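Long-range contacts in fumarylacetoacetate hydrolase (Burkholderia xenovorans, PDB 5TI1), which probably catalyses the hydrolysis of fumarylacetoacetate to fumarate and acetoacetate, the final step in the breakdown of phenylalanine and tyrosine: residues R201-Q206 with W261-I266; E241-A246 with H359-G364; L314-E319 with Y350-Q355. All blocks are in the same frame, centred on the assembly; numbering follows the deposited sequence.

Contact 1. Residues R201-Q206 with W261-I266; sequences RRPNGQ and WSARDI. With NA (sodium ion), chain L.
Gln-206 and Ile-266 are joined through a water that gives one hydrogen to each of their backbone carbonyls, lying 2.8 Å from Gln-206 O and 2.8 Å from Ile-266 O; the two segments share no direct hydrogen bond. The rest is van der Waals packing, partly against backbone carbonyls. With CG1 anti to its carbonyl carbon (chi1 -67°) and the chain extended beyond it, Ile-266 sends CD1 back to the strand, where it rests 3.9 Å from Gly-205 CA and equally close to Asn-204 O. The bare glycine makes room for this methyl. Nearer the start of the strand, the proline ring of Pro-203 presents CG to the methyl CB of Ala-263, the N-cap residue of helix 264-270, at 3.9 Å. Ser-363 of the second subunit packs on Pro-203 and Ile-266 and hydrogen-bonds Asn-204 O through OG. At the other end of 261-266, Trp-261 O binds the sodium ion at 2.5 Å, together with atoms of Asp-260, Lys-280, Ala-283 and Thr-284. The contact thus lays the strand-to-helix turn that follows the metal-binding strand 252-263 against strand 200-207, within the beta-rich C-terminal domain characteristic of the FAH family.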
ATOM      1  N   ARG B 201      19.060  -4.354  -5.497  1.00 23.46           N
ATOM      2  CA  ARG B 201      19.989  -5.206  -4.778  1.00 22.13           C
ATOM      3  C   ARG B 201      19.362  -6.570  -4.569  1.00 22.55           C
ATOM      4  O   ARG B 201      18.207  -6.667  -4.126  1.00 25.65           O
ATOM      5  CB  ARG B 201      20.398  -4.610  -3.438  1.00 21.62           C
ATOM      6  CG  ARG B 201      21.501  -5.466  -2.817  1.00 35.93           C
ATOM      7  CD  ARG B 201      22.209  -4.814  -1.666  1.00 33.05           C
ATOM      8  NE  ARG B 201      22.815  -3.519  -1.982  1.00 34.97           N
ATOM      9  CZ  ARG B 201      24.044  -3.338  -2.465  1.00 31.75           C
ATOM     10  NH1 ARG B 201      24.830  -4.375  -2.740  1.00 34.56           N
ATOM     11  NH2 ARG B 201      24.479  -2.107  -2.692  1.00 24.81           N
ATOM     12  N   ARG B 202      20.118  -7.614  -4.905  1.00 23.28           N
ATOM     13  CA  ARG B 202      19.684  -8.978  -4.667  1.00 29.03           C
ATOM     14  C   ARG B 202      19.321  -9.130  -3.195  1.00 27.45           C
ATOM     15  O   ARG B 202      20.154  -8.827  -2.324  1.00 28.95           O
ATOM     16  CB  ARG B 202      20.775  -9.980  -5.047  1.00 34.87           C
ATOM     17  CG  ARG B 202      20.429 -11.449  -4.750  1.00 25.55           C
ATOM     18  CD  ARG B 202      21.586 -12.390  -5.145  1.00 29.49           C
ATOM     19  NE  ARG B 202      21.962 -12.239  -6.549  1.00 32.54           N
ATOM     20  CZ  ARG B 202      21.369 -12.875  -7.556  1.00 36.99           C
ATOM     21  NH1 ARG B 202      20.376 -13.722  -7.312  1.00 27.98           N
ATOM     22  NH2 ARG B 202      21.766 -12.664  -8.813  1.00 28.00           N
ATOM     23  N   PRO B 203      18.103  -9.553  -2.876  1.00 23.50           N
ATOM     24  CA  PRO B 203      17.707  -9.674  -1.468  1.00 23.24           C
ATOM     25  C   PRO B 203      18.303 -10.901  -0.799  1.00 29.59           C
ATOM     26  O   PRO B 203      18.471 -11.953  -1.416  1.00 30.71           O
ATOM     27  CB  PRO B 203      16.178  -9.784  -1.548  1.00 23.62           C
ATOM     28  CG  PRO B 203      15.906 -10.353  -2.938  1.00 27.18           C
ATOM     29  CD  PRO B 203      16.975  -9.750  -3.807  1.00 23.69           C
ATOM     30  N   ASN B 204      18.648 -10.749   0.477  1.00 29.50           N
ATOM     31  CA  ASN B 204      18.781 -11.894   1.359  1.00 30.29           C
ATOM     32  C   ASN B 204      17.417 -12.221   1.959  1.00 27.17           C
ATOM     33  O   ASN B 204      16.512 -11.391   1.969  1.00 25.89           O
ATOM     34  CB  ASN B 204      19.785 -11.617   2.473  1.00 28.19           C
ATOM     35  CG  ASN B 204      21.191 -11.417   1.951  1.00 31.65           C
ATOM     36  OD1 ASN B 204      21.698 -12.219   1.174  1.00 30.06           O
ATOM     37  ND2 ASN B 204      21.817 -10.329   2.359  1.00 33.19           N
ATOM     38  N   GLY B 205      17.278 -13.441   2.461  1.00 29.82           N
ATOM     39  CA  GLY B 205      16.027 -13.833   3.090  1.00 26.06           C
ATOM     40  C   GLY B 205      16.085 -15.277   3.528  1.00 31.46           C
ATOM     41  O   GLY B 205      17.131 -15.922   3.453  1.00 35.97           O
ATOM     42  N   GLN B 206      14.941 -15.782   3.984  1.00 31.05           N
ATOM     43  CA  GLN B 206      14.838 -17.179   4.384  1.00 29.81           C
ATOM     44  C   GLN B 206      14.633 -18.054   3.156  1.00 29.36           C
ATOM     45  O   GLN B 206      13.750 -17.789   2.334  1.00 34.82           O
ATOM     46  CB  GLN B 206      13.687 -17.386   5.374  1.00 33.17           C
ATOM     47  CG  GLN B 206      13.837 -16.621   6.680  1.00 33.42           C
ATOM     48  CD  GLN B 206      13.003 -17.206   7.811  1.00 37.83           C
ATOM     49  OE1 GLN B 206      12.603 -18.375   7.770  1.00 34.38           O
ATOM     50  NE2 GLN B 206      12.742 -16.392   8.834  1.00 28.22           N
ATOM     51  N   TRP B 261      10.018  -7.256  -9.855  1.00 27.31           N
ATOM     52  CA  TRP B 261      11.123  -8.123  -9.463  1.00 24.68           C
ATOM     53  C   TRP B 261      10.673  -9.133  -8.413  1.00 29.28           C
ATOM     54  O   TRP B 261      10.006  -8.779  -7.437  1.00 31.82           O
ATOM     55  CB  TRP B 261      12.286  -7.295  -8.916  1.00 29.02           C
ATOM     56  CG  TRP B 261      12.771  -6.191  -9.810  1.00 29.38           C
ATOM     57  CD1 TRP B 261      12.399  -4.873  -9.765  1.00 24.58           C
ATOM     58  CD2 TRP B 261      13.734  -6.299 -10.869  1.00 26.96           C
ATOM     59  NE1 TRP B 261      13.063  -4.160 -10.740  1.00 30.42           N
ATOM     60  CE2 TRP B 261      13.892  -5.010 -11.427  1.00 29.17           C
ATOM     61  CE3 TRP B 261      14.474  -7.356 -11.399  1.00 25.58           C
ATOM     62  CZ2 TRP B 261      14.775  -4.748 -12.475  1.00 30.54           C
ATOM     63  CZ3 TRP B 261      15.346  -7.099 -12.452  1.00 27.44           C
ATOM     64  CH2 TRP B 261      15.492  -5.802 -12.974  1.00 28.65           C
ATOM     65  N   SER B 262      11.045 -10.395  -8.619  1.00 32.75           N
ATOM     66  CA  SER B 262      10.589 -11.494  -7.781  1.00 28.42           C
ATOM     67  C   SER B 262      11.770 -12.339  -7.336  1.00 27.17           C
ATOM     68  O   SER B 262      12.616 -12.704  -8.157  1.00 28.46           O
ATOM     69  CB  SER B 262       9.586 -12.372  -8.531  1.00 26.95           C
ATOM     70  OG  SER B 262       8.363 -11.672  -8.735  1.00 31.61           O
ATOM     71  N   ALA B 263      11.812 -12.662  -6.041  1.00 27.04           N
ATOM     72  CA  ALA B 263      12.755 -13.632  -5.482  1.00 30.97           C
ATOM     73  C   ALA B 263      11.975 -14.920  -5.244  1.00 37.90           C
ATOM     74  O   ALA B 263      11.312 -15.076  -4.214  1.00 32.42           O
ATOM     75  CB  ALA B 263      13.382 -13.106  -4.197  1.00 30.50           C
ATOM     76  N   ARG B 264      12.042 -15.844  -6.206  1.00 35.03           N
ATOM     77  CA  ARG B 264      11.075 -16.937  -6.230  1.00 37.82           C
ATOM     78  C   ARG B 264      11.334 -17.974  -5.155  1.00 40.35           C
ATOM     79  O   ARG B 264      10.380 -18.590  -4.669  1.00 41.79           O
ATOM     80  CB  ARG B 264      11.061 -17.606  -7.598  1.00 38.31           C
ATOM     81  CG  ARG B 264      10.755 -16.625  -8.682  1.00 40.58           C
ATOM     82  CD  ARG B 264      10.127 -17.266  -9.880  1.00 43.69           C
ATOM     83  NE  ARG B 264       9.739 -16.219 -10.809  1.00 39.24           N
ATOM     84  CZ  ARG B 264       8.614 -15.524 -10.717  1.00 36.70           C
ATOM     85  NH1 ARG B 264       7.740 -15.774  -9.737  1.00 33.07           N
ATOM     86  NH2 ARG B 264       8.365 -14.576 -11.609  1.00 34.66           N
ATOM     87  N   ASP B 265      12.597 -18.187  -4.772  1.00 30.45           N
ATOM     88  CA  ASP B 265      12.860 -19.120  -3.681  1.00 31.84           C
ATOM     89  C   ASP B 265      12.408 -18.542  -2.347  1.00 32.57           C
ATOM     90  O   ASP B 265      11.865 -19.268  -1.507  1.00 35.31           O
ATOM     91  CB  ASP B 265      14.340 -19.530  -3.642  1.00 35.18           C
ATOM     92  CG  ASP B 265      15.306 -18.353  -3.745  1.00 38.37           C
ATOM     93  OD1 ASP B 265      14.875 -17.205  -3.955  1.00 36.58           O
ATOM     94  OD2 ASP B 265      16.526 -18.590  -3.622  1.00 34.01           O
ATOM     95  N   ILE B 266      12.608 -17.237  -2.136  1.00 28.92           N
ATOM     96  CA  ILE B 266      12.027 -16.578  -0.970  1.00 27.98           C
ATOM     97  C   ILE B 266      10.506 -16.699  -1.004  1.00 28.90           C
ATOM     98  O   ILE B 266       9.857 -16.889   0.033  1.00 31.02           O
ATOM     99  CB  ILE B 266      12.487 -15.105  -0.905  1.00 28.17           C
ATOM    100  CG1 ILE B 266      13.998 -15.027  -0.638  1.00 31.39           C
ATOM    101  CG2 ILE B 266      11.741 -14.335   0.175  1.00 25.78           C
ATOM    102  CD1 ILE B 266      14.527 -13.606  -0.507  1.00 25.48           C
TER
HETATM  103 NA    NA L 502       8.748  -6.627  -7.002  0.78 22.53          NA
HETATM  104  O   HOH W   1      11.157 -16.732   2.483  1.00 26.97           O

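Contact 2. Residues E241-A246 with H359-G364; sequences EPVTCA and HHTVSG
Val-243 and Thr-361 supply the one direct hydrogen bond of the contact: Val-243 N donates to Thr-361 OG1 at 2.8 Å, nearly straight at 166°. The hydroxyl sits between the backbone N and the carbonyl carbon of its own residue (chi1 67°), from where it faces the incoming loop and also bonds Leu-357 O, one turn back in helix 353-362. Thr-361 OG1 is therefore held between a loop amide and a helix carbonyl. A water extends this polar patch; it donates to Val-243 O at 2.7 Å and makes a weak, long bond with the same threonine hydroxyl.

A weaker polar contact runs from Pro-242 CA to Thr-361 O, a CA-H...O approach of 3.3 Å. That carbonyl also accepts from Gly-364 N at 2.9 Å, where the helix ends.

Van der Waals contact fills in the rest. The proline ring lies along the helix end, its CG 3.6 Å from Val-362 O, while Val-243 CG2 meets Thr-361 CG2 at 4.2 Å as the two branched side chains cross obliquely. Leu-443 of the second subunit packs on Pro-242, bringing the dimer partner to this edge.

Gly-364 leaves the helix with positive phi (111°), backbone angles that suit a residue without a side chain, and its backbone bonds that of Gly-240, just before the loop. These features are characteristic of a helix C-terminus closed by a glycine, against which the loop leading into helix 245-248 is laid.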
ATOM      1  N   GLU B 241     -18.139   2.310  -2.464  1.00 23.06           N
ATOM      2  CA  GLU B 241     -18.835   2.626  -3.714  1.00 23.43           C
ATOM      3  C   GLU B 241     -18.127   1.959  -4.888  1.00 24.91           C
ATOM      4  O   GLU B 241     -17.183   2.526  -5.463  1.00 27.06           O
ATOM      5  CB  GLU B 241     -18.919   4.136  -3.921  1.00 42.06           C
ATOM      6  CG  GLU B 241     -19.872   4.831  -2.947  1.00 46.96           C
ATOM      7  CD  GLU B 241     -20.116   6.300  -3.278  1.00 47.92           C
ATOM      8  OE1 GLU B 241     -20.769   6.990  -2.460  1.00 41.76           O
ATOM      9  OE2 GLU B 241     -19.662   6.761  -4.350  1.00 50.66           O
ATOM     10  N   PRO B 242     -18.556   0.761  -5.285  1.00 28.45           N
ATOM     11  CA  PRO B 242     -17.880   0.050  -6.382  1.00 31.43           C
ATOM     12  C   PRO B 242     -17.852   0.850  -7.682  1.00 31.46           C
ATOM     13  O   PRO B 242     -18.727   1.677  -7.946  1.00 30.10           O
ATOM     14  CB  PRO B 242     -18.721  -1.222  -6.541  1.00 32.64           C
ATOM     15  CG  PRO B 242     -19.354  -1.420  -5.199  1.00 33.08           C
ATOM     16  CD  PRO B 242     -19.648  -0.033  -4.699  1.00 28.58           C
ATOM     17  N   VAL B 243     -16.828   0.586  -8.500  1.00 32.02           N
ATOM     18  CA  VAL B 243     -16.750   1.082  -9.875  1.00 31.79           C
ATOM     19  C   VAL B 243     -17.250  -0.019 -10.801  1.00 31.18           C
ATOM     20  O   VAL B 243     -16.737  -1.144 -10.758  1.00 28.71           O
ATOM     21  CB  VAL B 243     -15.318   1.489 -10.249  1.00 33.52           C
ATOM     22  CG1 VAL B 243     -15.269   2.010 -11.684  1.00 28.03           C
ATOM     23  CG2 VAL B 243     -14.790   2.522  -9.282  1.00 29.26           C
ATOM     24  N   THR B 244     -18.256   0.286 -11.626  1.00 29.71           N
ATOM     25  CA  THR B 244     -18.778  -0.732 -12.528  1.00 37.34           C
ATOM     26  C   THR B 244     -17.784  -0.988 -13.653  1.00 37.52           C
ATOM     27  O   THR B 244     -16.918  -0.157 -13.967  1.00 34.64           O
ATOM     28  CB  THR B 244     -20.148  -0.347 -13.119  1.00 35.18           C
ATOM     29  OG1 THR B 244     -20.007   0.743 -14.039  1.00 32.76           O
ATOM     30  CG2 THR B 244     -21.145   0.039 -12.014  1.00 32.79           C
ATOM     31  N   CYS B 245     -17.900  -2.171 -14.253  1.00 34.60           N
ATOM     32  CA  CYS B 245     -16.969  -2.531 -15.313  1.00 33.61           C
ATOM     33  C   CYS B 245     -17.087  -1.563 -16.479  1.00 34.54           C
ATOM     34  O   CYS B 245     -16.075  -1.131 -17.043  1.00 38.18           O
ATOM     35  CB  CYS B 245     -17.217  -3.965 -15.766  1.00 35.26           C
ATOM     36  SG  CYS B 245     -15.860  -4.626 -16.728  1.00 37.06           S
ATOM     37  N   ALA B 246     -18.320  -1.192 -16.836  1.00 35.44           N
ATOM     38  CA  ALA B 246     -18.530  -0.266 -17.942  1.00 37.77           C
ATOM     39  C   ALA B 246     -17.945   1.112 -17.652  1.00 41.23           C
ATOM     40  O   ALA B 246     -17.544   1.823 -18.583  1.00 36.27           O
ATOM     41  CB  ALA B 246     -20.025  -0.156 -18.251  1.00 37.65           C
ATOM     42  N   HIS B 359     -13.319  -5.532 -10.309  1.00 28.81           N
ATOM     43  CA  HIS B 359     -13.146  -6.485  -9.222  1.00 28.43           C
ATOM     44  C   HIS B 359     -12.461  -5.842  -8.019  1.00 33.34           C
ATOM     45  O   HIS B 359     -12.860  -6.090  -6.874  1.00 32.92           O
ATOM     46  CB  HIS B 359     -12.363  -7.697  -9.705  1.00 29.20           C
ATOM     47  CG  HIS B 359     -12.186  -8.742  -8.655  1.00 30.26           C
ATOM     48  ND1 HIS B 359     -13.214  -9.565  -8.245  1.00 30.16           N
ATOM     49  CD2 HIS B 359     -11.113  -9.073  -7.898  1.00 29.18           C
ATOM     50  CE1 HIS B 359     -12.773 -10.374  -7.299  1.00 32.84           C
ATOM     51  NE2 HIS B 359     -11.504 -10.095  -7.068  1.00 30.56           N
ATOM     52  N   HIS B 360     -11.442  -5.005  -8.258  1.00 29.30           N
ATOM     53  CA  HIS B 360     -10.740  -4.336  -7.159  1.00 29.65           C
ATOM     54  C   HIS B 360     -11.709  -3.616  -6.221  1.00 26.26           C
ATOM     55  O   HIS B 360     -11.518  -3.614  -5.000  1.00 28.94           O
ATOM     56  CB  HIS B 360      -9.720  -3.338  -7.714  1.00 24.60           C
ATOM     57  CG  HIS B 360      -8.612  -3.003  -6.759  1.00 23.98           C
ATOM     58  ND1 HIS B 360      -8.783  -2.979  -5.390  1.00 26.10           N
ATOM     59  CD2 HIS B 360      -7.311  -2.690  -6.979  1.00 28.01           C
ATOM     60  CE1 HIS B 360      -7.638  -2.659  -4.810  1.00 28.36           C
ATOM     61  NE2 HIS B 360      -6.729  -2.476  -5.752  1.00 25.80           N
ATOM     62  N   THR B 361     -12.754  -3.006  -6.772  1.00 24.85           N
ATOM     63  CA  THR B 361     -13.661  -2.172  -5.993  1.00 25.87           C
ATOM     64  C   THR B 361     -15.013  -2.821  -5.703  1.00 29.20           C
ATOM     65  O   THR B 361     -15.847  -2.197  -5.033  1.00 26.60           O
ATOM     66  CB  THR B 361     -13.879  -0.836  -6.718  1.00 28.57           C
ATOM     67  OG1 THR B 361     -14.590  -1.068  -7.949  1.00 25.58           O
ATOM     68  CG2 THR B 361     -12.533  -0.186  -7.027  1.00 25.54           C
ATOM     69  N   VAL B 362     -15.256  -4.053  -6.169  1.00 25.87           N
ATOM     70  CA  VAL B 362     -16.602  -4.617  -6.090  1.00 28.24           C
ATOM     71  C   VAL B 362     -17.044  -4.802  -4.643  1.00 34.68           C
ATOM     72  O   VAL B 362     -18.245  -4.763  -4.339  1.00 26.33           O
ATOM     73  CB  VAL B 362     -16.681  -5.942  -6.871  1.00 32.98           C
ATOM     74  CG1 VAL B 362     -15.905  -7.036  -6.155  1.00 29.30           C
ATOM     75  CG2 VAL B 362     -18.145  -6.348  -7.071  1.00 28.93           C
ATOM     76  N   SER B 363     -16.099  -5.005  -3.734  1.00 25.24           N
ATOM     77  CA  SER B 363     -16.402  -5.183  -2.324  1.00 30.82           C
ATOM     78  C   SER B 363     -16.350  -3.877  -1.543  1.00 24.83           C
ATOM     79  O   SER B 363     -16.586  -3.886  -0.330  1.00 23.57           O
ATOM     80  CB  SER B 363     -15.441  -6.210  -1.710  1.00 24.66           C
ATOM     81  OG  SER B 363     -15.792  -7.526  -2.135  1.00 29.48           O
ATOM     82  N   GLY B 364     -16.070  -2.756  -2.210  1.00 24.32           N
ATOM     83  CA  GLY B 364     -16.107  -1.452  -1.583  1.00 22.48           C
ATOM     84  C   GLY B 364     -14.758  -0.778  -1.400  1.00 23.59           C
ATOM     85  O   GLY B 364     -14.722   0.345  -0.881  1.00 27.53           O
TER
HETATM   86  O   HOH W   2     -17.095  -3.172  -9.053  1.00 24.54           O

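Contact 3. Residues L314-E319 with Y350-Q355; sequences LRHDGE and YWTMAQ
Leu-314 and Gln-355 bring their CA atoms to 5.6 Å where the irregular 314-319 segment passes the first turn of helix 353-362. From that turn, the extended side chain of Gln-355 reaches back so that NE2 donates to Leu-314 O at 2.8 Å, nearly along the C=O axis. The same amide lies over one face of the His-316 ring, the two planes only 13° apart, with NE2 3.8 Å from His-316 CE1. His-320 stacks on this imidazole too. A chi1 of 53° tucks CG of His-316 over the residue's own backbone and turns the ring edge to the helix start: NE2 hydrogen-bonds Thr-352 OG1 at 3.0 Å, and CD2 meets the methyl of Ala-354 at 3.9 Å. Apart from this polar group, Leu-314 CD1 approaches Trp-351 CZ3 at 4.0 Å, the side chains crossing at about a right angle.

Thr-352 and Gln-355 form a capping box: Gln-355 N donates to Thr-352 OG1 at 3.1 Å, and Thr-352 N donates to Gln-355 OE1 at 3.1 Å, on a lone pair in the carbonyl plane. One glutamine thus completes the capping box begun by Thr-352 and ties down the neighbouring loop. Since Gln-355 NE2 also bonds Gln-306 OE1, both ends of the amide are engaged and its rotation is set, while the ring stacked on it is held at its edge by Thr-352 OG1.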
ATOM      1  N   LEU B 314     -18.586  -8.512 -13.825  1.00 36.09           N
ATOM      2  CA  LEU B 314     -17.322  -8.488 -14.556  1.00 38.09           C
ATOM      3  C   LEU B 314     -17.487  -8.404 -16.071  1.00 39.63           C
ATOM      4  O   LEU B 314     -16.479  -8.399 -16.792  1.00 40.67           O
ATOM      5  CB  LEU B 314     -16.487  -9.727 -14.205  1.00 39.31           C
ATOM      6  CG  LEU B 314     -15.878  -9.739 -12.805  1.00 34.71           C
ATOM      7  CD1 LEU B 314     -15.463 -11.141 -12.417  1.00 39.03           C
ATOM      8  CD2 LEU B 314     -14.696  -8.796 -12.745  1.00 33.37           C
ATOM      9  N   ARG B 315     -18.714  -8.332 -16.579  1.00 38.83           N
ATOM     10  CA  ARG B 315     -18.952  -8.381 -18.016  1.00 40.58           C
ATOM     11  C   ARG B 315     -18.861  -6.989 -18.632  1.00 42.65           C
ATOM     12  O   ARG B 315     -19.239  -5.998 -18.007  1.00 39.33           O
ATOM     13  CB  ARG B 315     -20.325  -8.993 -18.310  1.00 48.87           C
ATOM     14  CG  ARG B 315     -20.492 -10.402 -17.785  1.00 42.61           C
ATOM     15  CD  ARG B 315     -21.864 -10.955 -18.109  1.00 47.33           C
ATOM     16  NE  ARG B 315     -22.136 -12.158 -17.329  1.00 51.09           N
ATOM     17  CZ  ARG B 315     -23.327 -12.738 -17.228  1.00 53.56           C
ATOM     18  NH1 ARG B 315     -24.378 -12.228 -17.859  1.00 55.46           N
ATOM     19  NH2 ARG B 315     -23.467 -13.831 -16.488  1.00 54.47           N
ATOM     20  N   HIS B 316     -18.341  -6.918 -19.858  1.00 41.50           N
ATOM     21  CA  HIS B 316     -18.390  -5.674 -20.616  1.00 43.70           C
ATOM     22  C   HIS B 316     -18.453  -5.979 -22.108  1.00 49.52           C
ATOM     23  O   HIS B 316     -17.749  -6.864 -22.603  1.00 49.17           O
ATOM     24  CB  HIS B 316     -17.201  -4.738 -20.310  1.00 45.16           C
ATOM     25  CG  HIS B 316     -15.842  -5.366 -20.455  1.00 41.34           C
ATOM     26  ND1 HIS B 316     -15.605  -6.495 -21.208  1.00 46.69           N
ATOM     27  CD2 HIS B 316     -14.644  -5.010 -19.933  1.00 48.42           C
ATOM     28  CE1 HIS B 316     -14.324  -6.810 -21.142  1.00 50.56           C
ATOM     29  NE2 HIS B 316     -13.714  -5.922 -20.376  1.00 43.09           N
ATOM     30  N   ASP B 317     -19.318  -5.246 -22.806  1.00 44.94           N
ATOM     31  CA  ASP B 317     -19.410  -5.285 -24.254  1.00 51.17           C
ATOM     32  C   ASP B 317     -18.264  -4.501 -24.888  1.00 48.52           C
ATOM     33  O   ASP B 317     -17.609  -3.669 -24.249  1.00 45.21           O
ATOM     34  CB  ASP B 317     -20.743  -4.700 -24.727  1.00 55.15           C
ATOM     35  CG  ASP B 317     -21.935  -5.435 -24.165  1.00 59.01           C
ATOM     36  OD1 ASP B 317     -21.914  -6.684 -24.173  1.00 61.87           O
ATOM     37  OD2 ASP B 317     -22.888  -4.764 -23.713  1.00 61.80           O
ATOM     38  N   GLY B 318     -18.046  -4.763 -26.170  1.00 48.68           N
ATOM     39  CA  GLY B 318     -17.051  -4.046 -26.926  1.00 50.27           C
ATOM     40  C   GLY B 318     -15.644  -4.557 -26.670  1.00 52.06           C
ATOM     41  O   GLY B 318     -15.417  -5.601 -26.050  1.00 47.36           O
ATOM     42  N   GLU B 319     -14.684  -3.787 -27.170  1.00 49.51           N
ATOM     43  CA  GLU B 319     -13.277  -4.156 -27.139  1.00 47.15           C
ATOM     44  C   GLU B 319     -12.563  -3.424 -26.007  1.00 44.86           C
ATOM     45  O   GLU B 319     -12.693  -2.204 -25.860  1.00 44.31           O
ATOM     46  CB  GLU B 319     -12.607  -3.845 -28.478  1.00 48.68           C
ATOM     47  CG  GLU B 319     -13.179  -4.619 -29.648  1.00 51.09           C
ATOM     48  CD  GLU B 319     -12.584  -4.183 -30.973  1.00 57.09           C
ATOM     49  OE1 GLU B 319     -11.808  -3.202 -30.985  1.00 54.84           O
ATOM     50  OE2 GLU B 319     -12.897  -4.818 -32.000  1.00 63.14           O
ATOM     51  N   TYR B 350      -6.066 -12.209 -20.220  1.00 39.55           N
ATOM     52  CA  TYR B 350      -7.412 -12.766 -20.105  1.00 40.39           C
ATOM     53  C   TYR B 350      -8.374 -11.796 -19.419  1.00 40.80           C
ATOM     54  O   TYR B 350      -9.565 -11.764 -19.745  1.00 40.14           O
ATOM     55  CB  TYR B 350      -7.338 -14.081 -19.330  1.00 46.21           C
ATOM     56  CG  TYR B 350      -8.576 -14.949 -19.370  1.00 41.89           C
ATOM     57  CD1 TYR B 350      -9.568 -14.823 -18.406  1.00 45.76           C
ATOM     58  CD2 TYR B 350      -8.734 -15.919 -20.348  1.00 43.90           C
ATOM     59  CE1 TYR B 350     -10.702 -15.633 -18.429  1.00 42.46           C
ATOM     60  CE2 TYR B 350      -9.857 -16.732 -20.381  1.00 47.57           C
ATOM     61  CZ  TYR B 350     -10.838 -16.585 -19.420  1.00 45.95           C
ATOM     62  OH  TYR B 350     -11.956 -17.391 -19.452  1.00 49.79           O
ATOM     63  N   TRP B 351      -7.893 -11.020 -18.450  1.00 43.37           N
ATOM     64  CA  TRP B 351      -8.718 -10.037 -17.751  1.00 36.42           C
ATOM     65  C   TRP B 351      -8.255  -8.641 -18.143  1.00 35.75           C
ATOM     66  O   TRP B 351      -7.058  -8.348 -18.105  1.00 36.26           O
ATOM     67  CB  TRP B 351      -8.637 -10.213 -16.228  1.00 34.99           C
ATOM     68  CG  TRP B 351      -9.177 -11.520 -15.702  1.00 35.64           C
ATOM     69  CD1 TRP B 351      -8.453 -12.608 -15.304  1.00 46.07           C
ATOM     70  CD2 TRP B 351     -10.560 -11.868 -15.501  1.00 45.82           C
ATOM     71  NE1 TRP B 351      -9.295 -13.608 -14.870  1.00 36.58           N
ATOM     72  CE2 TRP B 351     -10.592 -13.181 -14.985  1.00 48.09           C
ATOM     73  CE3 TRP B 351     -11.772 -11.196 -15.709  1.00 36.49           C
ATOM     74  CZ2 TRP B 351     -11.789 -13.838 -14.677  1.00 37.66           C
ATOM     75  CZ3 TRP B 351     -12.964 -11.854 -15.402  1.00 45.40           C
ATOM     76  CH2 TRP B 351     -12.960 -13.158 -14.887  1.00 37.80           C
ATOM     77  N   THR B 352      -9.195  -7.779 -18.515  1.00 36.02           N
ATOM     78  CA  THR B 352      -8.832  -6.427 -18.914  1.00 39.98           C
ATOM     79  C   THR B 352      -8.625  -5.530 -17.696  1.00 36.34           C
ATOM     80  O   THR B 352      -8.959  -5.882 -16.563  1.00 32.88           O
ATOM     81  CB  THR B 352      -9.914  -5.824 -19.798  1.00 36.70           C
ATOM     82  OG1 THR B 352     -11.103  -5.656 -19.014  1.00 38.05           O
ATOM     83  CG2 THR B 352     -10.187  -6.743 -20.975  1.00 38.65           C
ATOM     84  N   MET B 353      -8.086  -4.336 -17.964  1.00 33.29           N
ATOM     85  CA  MET B 353      -7.975  -3.310 -16.932  1.00 31.76           C
ATOM     86  C   MET B 353      -9.336  -2.956 -16.351  1.00 37.83           C
ATOM     87  O   MET B 353      -9.475  -2.787 -15.135  1.00 35.73           O
ATOM     88  CB  MET B 353      -7.309  -2.066 -17.514  1.00 36.59           C
ATOM     89  CG  MET B 353      -5.846  -2.250 -17.879  1.00 31.64           C
ATOM     90  SD  MET B 353      -5.159  -0.764 -18.645  1.00 35.57           S
ATOM     91  CE  MET B 353      -5.931  -0.833 -20.265  1.00 35.50           C
ATOM     92  N   ALA B 354     -10.353  -2.821 -17.210  1.00 32.77           N
ATOM     93  CA  ALA B 354     -11.692  -2.516 -16.725  1.00 32.69           C
ATOM     94  C   ALA B 354     -12.161  -3.578 -15.741  1.00 38.43           C
ATOM     95  O   ALA B 354     -12.678  -3.264 -14.658  1.00 34.23           O
ATOM     96  CB  ALA B 354     -12.660  -2.398 -17.907  1.00 34.33           C
ATOM     97  N   GLN B 355     -11.962  -4.848 -16.095  1.00 33.12           N
ATOM     98  CA  GLN B 355     -12.404  -5.925 -15.223  1.00 32.97           C
ATOM     99  C   GLN B 355     -11.608  -5.937 -13.927  1.00 40.41           C
ATOM    100  O   GLN B 355     -12.168  -6.166 -12.849  1.00 30.79           O
ATOM    101  CB  GLN B 355     -12.295  -7.255 -15.957  1.00 34.37           C
ATOM    102  CG  GLN B 355     -13.289  -7.367 -17.108  1.00 36.06           C
ATOM    103  CD  GLN B 355     -13.107  -8.630 -17.914  1.00 37.60           C
ATOM    104  OE1 GLN B 355     -11.976  -9.027 -18.226  1.00 37.66           O
ATOM    105  NE2 GLN B 355     -14.219  -9.272 -18.262  1.00 41.79           N
TER

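Contacts 2 and 3 are neighbours, their centres 13 Å apart, and use the end and the start of helix 353-362 respectively. They touch directly, Cys-245 SG lying 3.4 Å from His-316 CD2. Contact 1 is remote within the chain, centred 33 Å from either, but the dimer brings it close to their counterparts: residues 201-206 meet Ser-363, of contact 2, on the second subunit, and Leu-314 packs on Gln-206 of that subunit. Contacts 1 and 3 flank the magnesium ion, the side chains of Ala-263 and Trp-351 being about 12 and 13 Å from it. Arg-264 of contact 1 forms a salt bridge with Glu-226, a magnesium ligand, and Trp-261 supplies a sodium ligand. The side chain of Trp-351 is about 7 Å from that of Tyr-155, a predicted substrate-binding residue.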